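Local coordinates for SusD-like protein BACOVA_02651 (Bacteroides ovatus, PDB 5E75), which binds polysaccharide at the cell surface and probably captures xyloglucan before its transport into the periplasm for degradation, at residues 30-33 with 34-37; 78-81 with 82-85; 438-441 with 442-445; 471-475 with 476-480. All coordinates share one frame; numbering follows the deposited sequence.

Contact 1: residues 30-33 with 34-37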
loop_
_atom_site.group_PDB
_atom_site.type_symbol
_atom_site.label_atom_id
_atom_site.label_comp_id
_atom_site.label_asym_id
_atom_site.label_seq_id
_atom_site.Cartn_x
_atom_site.Cartn_y
_atom_site.Cartn_z
ATOM N N ARG A 30 0.788 -16.890 1.458
ATOM C CA ARG A 30 2.122 -17.380 1.751
ATOM C C ARG A 30 3.216 -16.637 0.974
ATOM O O ARG A 30 4.269 -16.310 1.521
ATOM C CB ARG A 30 2.173 -18.885 1.450
ATOM C CG ARG A 30 3.493 -19.538 1.738
ATOM C CD ARG A 30 3.389 -21.047 1.543
ATOM N NE ARG A 30 4.640 -21.704 1.898
ATOM C CZ ARG A 30 4.767 -23.005 2.137
ATOM N NH1 ARG A 30 3.714 -23.810 2.063
ATOM N NH2 ARG A 30 5.957 -23.499 2.455
ATOM N N ALA A 31 2.974 -16.378 -0.305
ATOM C CA ALA A 31 3.954 -15.691 -1.130
ATOM C C ALA A 31 4.359 -14.321 -0.583
ATOM O O ALA A 31 5.524 -13.942 -0.681
ATOM C CB ALA A 31 3.424 -15.545 -2.527
ATOM N N TRP A 32 3.394 -13.623 0.017
ATOM C CA TRP A 32 3.566 -12.245 0.495
ATOM C C TRP A 32 3.979 -12.162 1.961
ATOM O O TRP A 32 4.279 -11.076 2.467
ATOM C CB TRP A 32 2.247 -11.485 0.312
ATOM C CG TRP A 32 1.884 -11.240 -1.118
ATOM C CD1 TRP A 32 1.032 -11.988 -1.878
ATOM C CD2 TRP A 32 2.364 -10.187 -1.966
ATOM N NE1 TRP A 32 0.975 -11.483 -3.161
ATOM C CE2 TRP A 32 1.771 -10.369 -3.236
ATOM C CE3 TRP A 32 3.252 -9.125 -1.781
ATOM C CZ2 TRP A 32 2.041 -9.516 -4.316
ATOM C CZ3 TRP A 32 3.509 -8.284 -2.847
ATOM C CH2 TRP A 32 2.898 -8.476 -4.092
ATOM N N PHE A 33 4.015 -13.296 2.643
ATOM C CA PHE A 33 4.157 -13.311 4.092
ATOM C C PHE A 33 5.417 -12.581 4.596
ATOM O O PHE A 33 5.331 -11.821 5.567
ATOM C CB PHE A 33 4.117 -14.758 4.616
ATOM C CG PHE A 33 4.194 -14.852 6.113
ATOM C CD1 PHE A 33 3.054 -14.730 6.898
ATOM C CD2 PHE A 33 5.409 -15.053 6.729
ATOM C CE1 PHE A 33 3.137 -14.799 8.275
ATOM C CE2 PHE A 33 5.492 -15.120 8.114
ATOM C CZ PHE A 33 4.353 -14.995 8.876
ATOM N N ASP A 34 6.571 -12.778 3.967
ATOM C CA ASP A 34 7.807 -12.188 4.486
ATOM C C ASP A 34 7.744 -10.668 4.421
ATOM O O ASP A 34 8.412 -9.994 5.189
ATOM C CB ASP A 34 9.071 -12.657 3.744
ATOM C CG ASP A 34 9.498 -14.055 4.116
ATOM O OD1 ASP A 34 8.859 -14.665 4.996
ATOM O OD2 ASP A 34 10.497 -14.528 3.521
ATOM N N TYR A 35 6.974 -10.133 3.477
ATOM C CA TYR A 35 6.781 -8.683 3.370
ATOM C C TYR A 35 5.734 -8.197 4.364
ATOM O O TYR A 35 5.998 -7.270 5.132
ATOM C CB TYR A 35 6.371 -8.339 1.937
ATOM C CG TYR A 35 5.916 -6.912 1.677
ATOM C CD1 TYR A 35 6.747 -5.831 1.945
ATOM C CD2 TYR A 35 4.669 -6.653 1.117
ATOM C CE1 TYR A 35 6.338 -4.532 1.670
ATOM C CE2 TYR A 35 4.256 -5.353 0.854
ATOM C CZ TYR A 35 5.100 -4.306 1.129
ATOM O OH TYR A 35 4.720 -2.996 0.867
ATOM N N ASN A 36 4.570 -8.833 4.368
ATOM C CA ASN A 36 3.490 -8.424 5.254
ATOM C C ASN A 36 3.832 -8.555 6.724
ATOM O O ASN A 36 3.296 -7.815 7.542
ATOM C CB ASN A 36 2.202 -9.206 4.953
ATOM C CG ASN A 36 0.992 -8.585 5.591
ATOM O OD1 ASN A 36 0.464 -7.583 5.074
ATOM N ND2 ASN A 36 0.548 -9.130 6.723
ATOM N N GLN A 37 4.737 -9.458 7.081
ATOM C CA GLN A 37 4.920 -9.742 8.496
ATOM C C GLN A 37 5.606 -8.610 9.245
ATOM O O GLN A 37 5.561 -8.568 10.473
ATOM C CB GLN A 37 5.677 -11.053 8.710
ATOM C CG GLN A 37 7.145 -11.024 8.376
ATOM C CD GLN A 37 7.895 -12.190 8.991
ATOM O OE1 GLN A 37 8.233 -13.157 8.312
ATOM N NE2 GLN A 37 8.147 -12.103 10.287
HETATM O O HOH W 1 7.293 -14.272 1.554
#
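The short helix 33-36 and the turn leading into it are closed by amides of Tyr35 to Gln37 that donate back to the carbonyls of Trp32 and Phe33. Trp32 O receives Asn36 N at 3.0 Å in an almost straight bond (176° at the hydrogen), while Tyr35 N gives the same oxygen only a weak, bent one. One residue further on, Gln37 N donates to Phe33 O at 2.9 Å. A water extends the pattern backwards, donating to Ala31 O and accepting from Asp34 N. In the SusD-family fold this turn lies against the long helix 70-95, where Ser77 holds the carboxylate of Asp34 and Phe79 meets the ring of Tyr35.

Trp32 and Tyr35 run side by side in the same direction, and CD2 of the tyrosine comes up to the indole edge, 4.1 Å from Trp32 CE3. On another flank Phe33 and Gln37 run slantwise past each other. The backbone places Gln37 CB over one face of the Phe33 ring, 4.3 Å from the centroid, in a CH-pi contact offset toward the rim. With chi1 at 72° and the chain extended beyond CG, Gln37 OE1 reaches Phe33 CE2 at 3.4 Å; Trp256 meets that ring edge-to-face.

Contact 2: residues 78-81 with 82-85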
loop_
_atom_site.group_PDB
_atom_site.type_symbol
_atom_site.label_atom_id
_atom_site.label_comp_id
_atom_site.label_asym_id
_atom_site.label_seq_id
_atom_site.Cartn_x
_atom_site.Cartn_y
_atom_site.Cartn_z
ATOM N N GLY A 78 10.556 -11.136 0.681
ATOM C CA GLY A 78 9.141 -11.264 0.409
ATOM C C GLY A 78 8.768 -11.059 -1.038
ATOM O O GLY A 78 8.056 -11.869 -1.628
ATOM N N PHE A 79 9.255 -9.966 -1.642
ATOM C CA PHE A 79 8.918 -9.705 -3.020
ATOM C C PHE A 79 9.503 -10.799 -3.910
ATOM O O PHE A 79 8.822 -11.249 -4.830
ATOM C CB PHE A 79 9.417 -8.324 -3.462
ATOM C CG PHE A 79 8.753 -7.170 -2.746
ATOM C CD1 PHE A 79 7.368 -7.048 -2.688
ATOM C CD2 PHE A 79 9.517 -6.206 -2.134
ATOM C CE1 PHE A 79 6.764 -5.972 -2.017
ATOM C CE2 PHE A 79 8.922 -5.143 -1.464
ATOM C CZ PHE A 79 7.549 -5.028 -1.415
ATOM N N TYR A 80 10.742 -11.219 -3.643
ATOM C CA TYR A 80 11.306 -12.310 -4.444
ATOM C C TYR A 80 10.618 -13.652 -4.177
ATOM O O TYR A 80 10.601 -14.504 -5.050
ATOM C CB TYR A 80 12.843 -12.389 -4.335
ATOM C CG TYR A 80 13.475 -11.435 -5.316
ATOM C CD1 TYR A 80 13.439 -11.704 -6.675
ATOM C CD2 TYR A 80 14.027 -10.224 -4.912
ATOM C CE1 TYR A 80 13.969 -10.841 -7.595
ATOM C CE2 TYR A 80 14.561 -9.333 -5.852
ATOM C CZ TYR A 80 14.529 -9.668 -7.185
ATOM O OH TYR A 80 15.048 -8.793 -8.120
ATOM N N SER A 81 10.008 -13.818 -3.013
ATOM C CA SER A 81 9.188 -15.006 -2.767
ATOM C C SER A 81 7.955 -15.017 -3.668
ATOM O O SER A 81 7.547 -16.057 -4.189
ATOM C CB SER A 81 8.771 -15.083 -1.295
ATOM O OG SER A 81 9.862 -15.426 -0.462
ATOM N N VAL A 82 7.346 -13.852 -3.871
ATOM C CA VAL A 82 6.240 -13.747 -4.820
ATOM C C VAL A 82 6.712 -14.102 -6.234
ATOM O O VAL A 82 6.057 -14.877 -6.947
ATOM C CB VAL A 82 5.585 -12.330 -4.817
ATOM C CG1 VAL A 82 4.457 -12.268 -5.838
ATOM C CG2 VAL A 82 5.046 -11.974 -3.442
ATOM N N VAL A 83 7.831 -13.525 -6.653
ATOM C CA VAL A 83 8.343 -13.765 -7.986
ATOM C C VAL A 83 8.635 -15.243 -8.184
ATOM O O VAL A 83 8.219 -15.825 -9.187
ATOM C CB VAL A 83 9.629 -12.941 -8.251
ATOM C CG1 VAL A 83 10.277 -13.341 -9.584
ATOM C CG2 VAL A 83 9.319 -11.426 -8.198
ATOM N N THR A 84 9.359 -15.853 -7.251
ATOM C CA THR A 84 9.742 -17.253 -7.450
ATOM C C THR A 84 8.544 -18.186 -7.307
ATOM O O THR A 84 8.464 -19.188 -8.030
ATOM C CB THR A 84 10.902 -17.671 -6.553
ATOM O OG1 THR A 84 10.522 -17.538 -5.206
ATOM C CG2 THR A 84 12.133 -16.816 -6.812
ATOM N N MET A 85 7.597 -17.892 -6.423
ATOM C CA MET A 85 6.361 -18.696 -6.413
ATOM C C MET A 85 5.573 -18.589 -7.726
ATOM O O MET A 85 5.029 -19.582 -8.231
ATOM C CB MET A 85 5.442 -18.355 -5.235
ATOM C CG MET A 85 4.280 -19.346 -5.160
ATOM S SD MET A 85 3.105 -19.087 -3.838
ATOM C CE MET A 85 4.149 -19.318 -2.427
#
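Backbone hydrogen bonds carry most of this contact, in which Gly78 to Ser81 are joined to Val82 to Met85 as successive turns of helix 70-95. Four consecutive i to i+4 bonds bridge the pair: Val82 N to Gly78 O and Val83 N to Phe79 O at 3.1 Å each, then Thr84 N to Tyr80 O and Met85 N to Ser81 O at 2.9 Å each.

Other side-chain atoms stay close to the same backbone. Thr84 turns OG1 back between its own N and carbonyl carbon (chi1 61°), which leaves the hydroxyl 3.0 Å from Tyr80 O, with CG2 also against that oxygen; in the same way Val82 CG2 rests 3.5 Å from Gly78 O. Ser81 OG instead bonds to Ser77 O, one turn earlier.

Apolar contact is lighter. Tyr80 CD1 comes within 4.3 Å of Val83 CB, the valine approaching the ring obliquely. Tyr121 of helix 103-125 touches both Tyr80 and Val83, whereas Val82 meets Trp32, so the helix is covered on more than one flank. Tyr80 OH is tied to Ile132 O.

These four carbonyls and four amides satisfy one another, which lets Phe79, Val82 and Val83 be buried with those groups paired.

Contact 3: residues 438-441 with 442-445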
loop_
_atom_site.group_PDB
_atom_site.type_symbol
_atom_site.label_atom_id
_atom_site.label_comp_id
_atom_site.label_asym_id
_atom_site.label_seq_id
_atom_site.Cartn_x
_atom_site.Cartn_y
_atom_site.Cartn_z
ATOM N N ASN A 438 11.224 19.158 -1.894
ATOM C CA ASN A 438 10.738 20.264 -1.067
ATOM C C ASN A 438 9.560 19.809 -0.211
ATOM O O ASN A 438 9.480 20.115 0.978
ATOM C CB ASN A 438 10.336 21.441 -1.951
ATOM C CG ASN A 438 9.768 22.592 -1.157
ATOM O OD1 ASN A 438 8.554 22.780 -1.093
ATOM N ND2 ASN A 438 10.646 23.355 -0.526
ATOM N N TYR A 439 8.666 19.026 -0.818
ATOM C CA TYR A 439 7.535 18.448 -0.096
ATOM C C TYR A 439 8.041 17.610 1.096
ATOM O O TYR A 439 7.620 17.804 2.230
ATOM C CB TYR A 439 6.695 17.591 -1.057
ATOM C CG TYR A 439 5.378 17.084 -0.494
ATOM C CD1 TYR A 439 5.345 16.037 0.426
ATOM C CD2 TYR A 439 4.171 17.634 -0.901
ATOM C CE1 TYR A 439 4.151 15.583 0.951
ATOM C CE2 TYR A 439 2.969 17.169 -0.391
ATOM C CZ TYR A 439 2.969 16.145 0.529
ATOM O OH TYR A 439 1.789 15.678 1.040
ATOM N N PHE A 440 8.957 16.675 0.852
ATOM C CA PHE A 440 9.422 15.784 1.925
ATOM C C PHE A 440 10.079 16.564 3.068
ATOM O O PHE A 440 9.892 16.227 4.238
ATOM C CB PHE A 440 10.412 14.739 1.391
ATOM C CG PHE A 440 9.874 13.856 0.301
ATOM C CD1 PHE A 440 8.543 13.495 0.238
ATOM C CD2 PHE A 440 10.728 13.394 -0.672
ATOM C CE1 PHE A 440 8.081 12.685 -0.792
ATOM C CE2 PHE A 440 10.277 12.589 -1.690
ATOM C CZ PHE A 440 8.958 12.252 -1.761
ATOM N N ASN A 441 10.844 17.594 2.720
ATOM C CA ASN A 441 11.510 18.428 3.712
ATOM C C ASN A 441 10.568 19.344 4.463
ATOM O O ASN A 441 10.969 19.941 5.459
ATOM C CB ASN A 441 12.614 19.248 3.044
ATOM C CG ASN A 441 13.863 18.424 2.777
ATOM O OD1 ASN A 441 14.419 17.828 3.686
ATOM N ND2 ASN A 441 14.282 18.361 1.522
ATOM N N ASN A 442 9.337 19.458 4.003
ATOM C CA ASN A 442 8.333 20.259 4.679
ATOM C C ASN A 442 7.267 19.453 5.390
ATOM O O ASN A 442 6.257 20.002 5.808
ATOM C CB ASN A 442 7.722 21.261 3.698
ATOM C CG ASN A 442 8.589 22.497 3.539
ATOM O OD1 ASN A 442 8.584 23.376 4.401
ATOM N ND2 ASN A 442 9.378 22.545 2.478
ATOM N N GLN A 443 7.532 18.164 5.597
ATOM C CA GLN A 443 6.593 17.280 6.287
ATOM C C GLN A 443 6.847 17.207 7.794
ATOM O O GLN A 443 6.142 16.519 8.505
ATOM C CB GLN A 443 6.645 15.877 5.683
ATOM C CG GLN A 443 5.931 15.753 4.358
ATOM C CD GLN A 443 5.979 14.336 3.833
ATOM O OE1 GLN A 443 6.956 13.921 3.215
ATOM N NE2 GLN A 443 4.931 13.573 4.099
ATOM N N TRP A 444 7.872 17.903 8.268
ATOM C CA TRP A 444 8.221 17.900 9.698
ATOM C C TRP A 444 8.433 16.472 10.193
ATOM O O TRP A 444 7.961 16.085 11.263
ATOM C CB TRP A 444 7.150 18.598 10.548
ATOM C CG TRP A 444 7.045 20.091 10.339
ATOM C CD1 TRP A 444 6.805 20.740 9.166
ATOM C CD2 TRP A 444 7.146 21.105 11.348
ATOM N NE1 TRP A 444 6.751 22.101 9.381
ATOM C CE2 TRP A 444 6.964 22.346 10.709
ATOM C CE3 TRP A 444 7.379 21.082 12.727
ATOM C CZ2 TRP A 444 7.003 23.555 11.406
ATOM C CZ3 TRP A 444 7.419 22.291 13.414
ATOM C CH2 TRP A 444 7.234 23.502 12.750
ATOM N N ARG A 445 9.133 15.687 9.391
ATOM C CA ARG A 445 9.354 14.290 9.717
ATOM C C ARG A 445 10.155 14.143 11.008
ATOM O O ARG A 445 11.183 14.788 11.194
ATOM C CB ARG A 445 10.072 13.590 8.561
ATOM C CG ARG A 445 9.186 13.354 7.355
ATOM C CD ARG A 445 9.999 13.170 6.088
ATOM N NE ARG A 445 9.153 12.779 4.951
ATOM C CZ ARG A 445 8.822 11.521 4.645
ATOM N NH1 ARG A 445 9.290 10.513 5.370
ATOM N NH2 ARG A 445 8.060 11.288 3.583
HETATM O O HOH W 2 10.427 16.645 6.934
HETATM O O HOH W 3 9.622 20.022 7.801
#
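Tyr439 holds CG anti to its backbone N (chi1 -172°), while Gln443 places CG beside its own N (chi1 -76°) and then runs extended; together these torsions bring the amide of the glutamine back along the last turn of helix 433-441 to the tyrosine ring. The two side chains cross obliquely, with Gln443 CD 3.6 Å from Tyr439 CE1. Gln443 also runs alongside Phe440, its OE1 at the ring edge, 3.4 Å from Phe440 CD1.

Arg445 lies beside Phe440 as well, guanidinium and ring planes 83° apart, and meets the amide. Its NE and NH2 both donate to Gln443 OE1, at 3.0 and 2.9 Å, a side-on grip on one oxygen by two nitrogens that approach from the same face of the amide. Gln443 NE2 meanwhile bonds to Asp287 and to Ala48 O, so both ends of the amide are engaged and its rotation is fixed. The remaining nitrogen, Arg445 NH1, reaches the carbonyls of Val61 and Arg47.

On the exposed flank Asn442 ND2 donates to Asn438 O at 2.9 Å, the acceptor in the plane of the asparagine amide but the donor above the carbonyl plane. Asn442 N donates to Tyr439 O at 3.0 Å, and Gln443 N bonds weakly to Phe440 O. Two waters carry the pattern onward: one links Phe440 O to Arg445 N, the other Asn441 O to Trp444 N.

Final carbonyls met by i to i+3 backbone bonds, an asparagine side chain and waters are features of a helix C-terminus, here where helix 433-441 passes into the loop before strand 451-454.

Contact 4: residues 471-475 with 476-480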
loop_
_atom_site.group_PDB
_atom_site.type_symbol
_atom_site.label_atom_id
_atom_site.label_comp_id
_atom_site.label_asym_id
_atom_site.label_seq_id
_atom_site.Cartn_x
_atom_site.Cartn_y
_atom_site.Cartn_z
ATOM N N THR A 471 -3.287 21.473 31.774
ATOM C CA THR A 471 -3.227 22.761 31.096
ATOM C C THR A 471 -2.533 22.622 29.744
ATOM O O THR A 471 -1.332 22.370 29.671
ATOM C CB THR A 471 -2.481 23.804 31.966
ATOM O OG1 THR A 471 -3.178 23.963 33.207
ATOM C CG2 THR A 471 -2.402 25.152 31.269
ATOM N N PHE A 472 -3.299 22.820 28.682
ATOM C CA PHE A 472 -2.799 22.607 27.330
ATOM C C PHE A 472 -1.972 23.798 26.840
ATOM O O PHE A 472 -2.380 24.956 26.974
ATOM C CB PHE A 472 -3.980 22.332 26.406
ATOM C CG PHE A 472 -3.596 22.050 24.983
ATOM C CD1 PHE A 472 -3.010 20.844 24.629
ATOM C CD2 PHE A 472 -3.851 22.985 23.991
ATOM C CE1 PHE A 472 -2.672 20.586 23.303
ATOM C CE2 PHE A 472 -3.518 22.729 22.673
ATOM C CZ PHE A 472 -2.928 21.530 22.331
ATOM N N LEU A 473 -0.795 23.499 26.295
ATOM C CA LEU A 473 0.098 24.495 25.710
ATOM C C LEU A 473 0.215 24.210 24.226
ATOM O O LEU A 473 0.672 23.130 23.841
ATOM C CB LEU A 473 1.481 24.418 26.361
ATOM C CG LEU A 473 1.472 24.593 27.886
ATOM C CD1 LEU A 473 2.828 24.218 28.465
ATOM C CD2 LEU A 473 1.082 26.014 28.284
ATOM N N GLU A 474 -0.199 25.167 23.403
ATOM C CA GLU A 474 -0.377 24.926 21.974
ATOM C C GLU A 474 0.759 25.444 21.092
ATOM O O GLU A 474 1.276 26.537 21.299
ATOM C CB GLU A 474 -1.699 25.537 21.497
ATOM C CG GLU A 474 -1.994 25.245 20.015
ATOM C CD GLU A 474 -3.421 25.544 19.603
ATOM O OE1 GLU A 474 -4.200 26.056 20.432
ATOM O OE2 GLU A 474 -3.764 25.280 18.432
ATOM N N GLY A 475 1.138 24.646 20.098
ATOM C CA GLY A 475 1.935 25.139 18.989
ATOM C C GLY A 475 3.277 24.448 18.829
ATOM O O GLY A 475 3.708 23.716 19.720
ATOM N N PRO A 476 3.956 24.689 17.689
ATOM C CA PRO A 476 5.212 24.018 17.344
ATOM C C PRO A 476 6.336 24.161 18.357
ATOM O O PRO A 476 7.208 23.297 18.404
ATOM C CB PRO A 476 5.606 24.675 16.019
ATOM C CG PRO A 476 4.327 25.160 15.450
ATOM C CD PRO A 476 3.533 25.618 16.628
ATOM N N GLU A 477 6.334 25.219 19.160
ATOM C CA GLU A 477 7.386 25.372 20.152
ATOM C C GLU A 477 7.297 24.276 21.219
ATOM O O GLU A 477 8.258 24.022 21.950
ATOM C CB GLU A 477 7.338 26.770 20.790
ATOM C CG GLU A 477 6.047 27.105 21.522
ATOM C CD GLU A 477 4.970 27.708 20.623
ATOM O OE1 GLU A 477 4.947 27.415 19.407
ATOM O OE2 GLU A 477 4.141 28.487 21.141
ATOM N N TYR A 478 6.144 23.611 21.290
ATOM C CA TYR A 478 5.923 22.557 22.280
ATOM C C TYR A 478 6.019 21.150 21.694
ATOM O O TYR A 478 5.838 20.169 22.413
ATOM C CB TYR A 478 4.562 22.736 22.942
ATOM C CG TYR A 478 4.457 24.038 23.687
ATOM C CD1 TYR A 478 5.150 24.227 24.873
ATOM C CD2 TYR A 478 3.682 25.079 23.205
ATOM C CE1 TYR A 478 5.066 25.418 25.563
ATOM C CE2 TYR A 478 3.598 26.278 23.885
ATOM C CZ TYR A 478 4.293 26.434 25.062
ATOM O OH TYR A 478 4.209 27.629 25.748
ATOM N N TYR A 479 6.302 21.046 20.401
ATOM C CA TYR A 479 6.525 19.744 19.785
ATOM C C TYR A 479 7.841 19.170 20.278
ATOM O O TYR A 479 8.736 19.908 20.696
ATOM C CB TYR A 479 6.606 19.838 18.255
ATOM C CG TYR A 479 5.390 20.364 17.524
ATOM C CD1 TYR A 479 4.194 20.637 18.181
ATOM C CD2 TYR A 479 5.450 20.593 16.152
ATOM C CE1 TYR A 479 3.103 21.130 17.488
ATOM C CE2 TYR A 479 4.376 21.082 15.466
ATOM C CZ TYR A 479 3.207 21.347 16.131
ATOM O OH TYR A 479 2.141 21.836 15.419
ATOM N N THR A 480 7.956 17.850 20.222
ATOM C CA THR A 480 9.215 17.174 20.476
ATOM C C THR A 480 9.942 17.083 19.146
ATOM O O THR A 480 9.463 16.440 18.208
ATOM C CB THR A 480 8.977 15.770 21.065
ATOM O OG1 THR A 480 8.221 15.885 22.280
ATOM C CG2 THR A 480 10.292 15.065 21.346
#
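Pro476 follows Gly475 directly and starts a short 3-10 segment as strand 472-474 ends; beyond the two segments its side chain rests on Trp444. Next comes Glu477, whose side chain bends sharply at chi2 (-88°) and folds back over the turn, leaving OE1 3.5 Å from Gly475 C. Its CG also lies against one face of the following tyrosine ring.

Tyr478 makes most of the contact. Its N donates to Gly475 O at 2.9 Å, from above the carbonyl plane, and so closes the turn. The ring, whose CG stands beside the backbone N (chi1 -62°), is swung back to the strand, where Leu473 CB sits over the centre of the face opposite Glu477. This CH-pi contact is 3.6 Å from CB to the ring centroid and 7° off the normal, and Leu473 CD1 adds a touch at CE1. At the ring edge, in plane, Glu474 O approaches CD2 at 3.4 Å.

Tyr479 brings CE1 to 3.5 Å from Gly475 O, and one face of its ring lies over Pro476 CA. Its backbone N bonds to Pro476 O, and the side chain reaches Phe462 on the neighbouring strand 460-465.

Aliphatic carbon on both faces of Tyr478 and a carbonyl oxygen at its edge would suit the ring's electrostatics, with C-H groups over the pi cloud and the oxygen probably favoured by the slightly positive rim. One backbone bond between the segments, Tyr478 N to Gly475 O, and this ring thus hold the turn against the strand at the protein surface.

How the contacts relate
The four contacts fall into two pairs, contacts 1 and 2 early in the chain and contacts 3 and 4 in its later, SusD-family part. Contacts 1 and 2 have centres about 9 Å apart and pack directly: Tyr35 CE1 lies 3.4 Å from Phe79 CZ, and Trp32 CD2 is 3.5 Å from Val82 CG2, so the turn 30-37 leans on helix 70-95. Contacts 3 and 4, about 20 Å between centres, meet through Trp444, whose CH2 is 3.8 Å from Pro476 CB and whose CZ3 is 3.8 Å from Tyr479 CD2. Between the pairs, contacts 1 and 3 come no nearer than about 15 Å between atoms. Near contact 3, the side chain of Asn441 is about 9 Å from a bound magnesium ion.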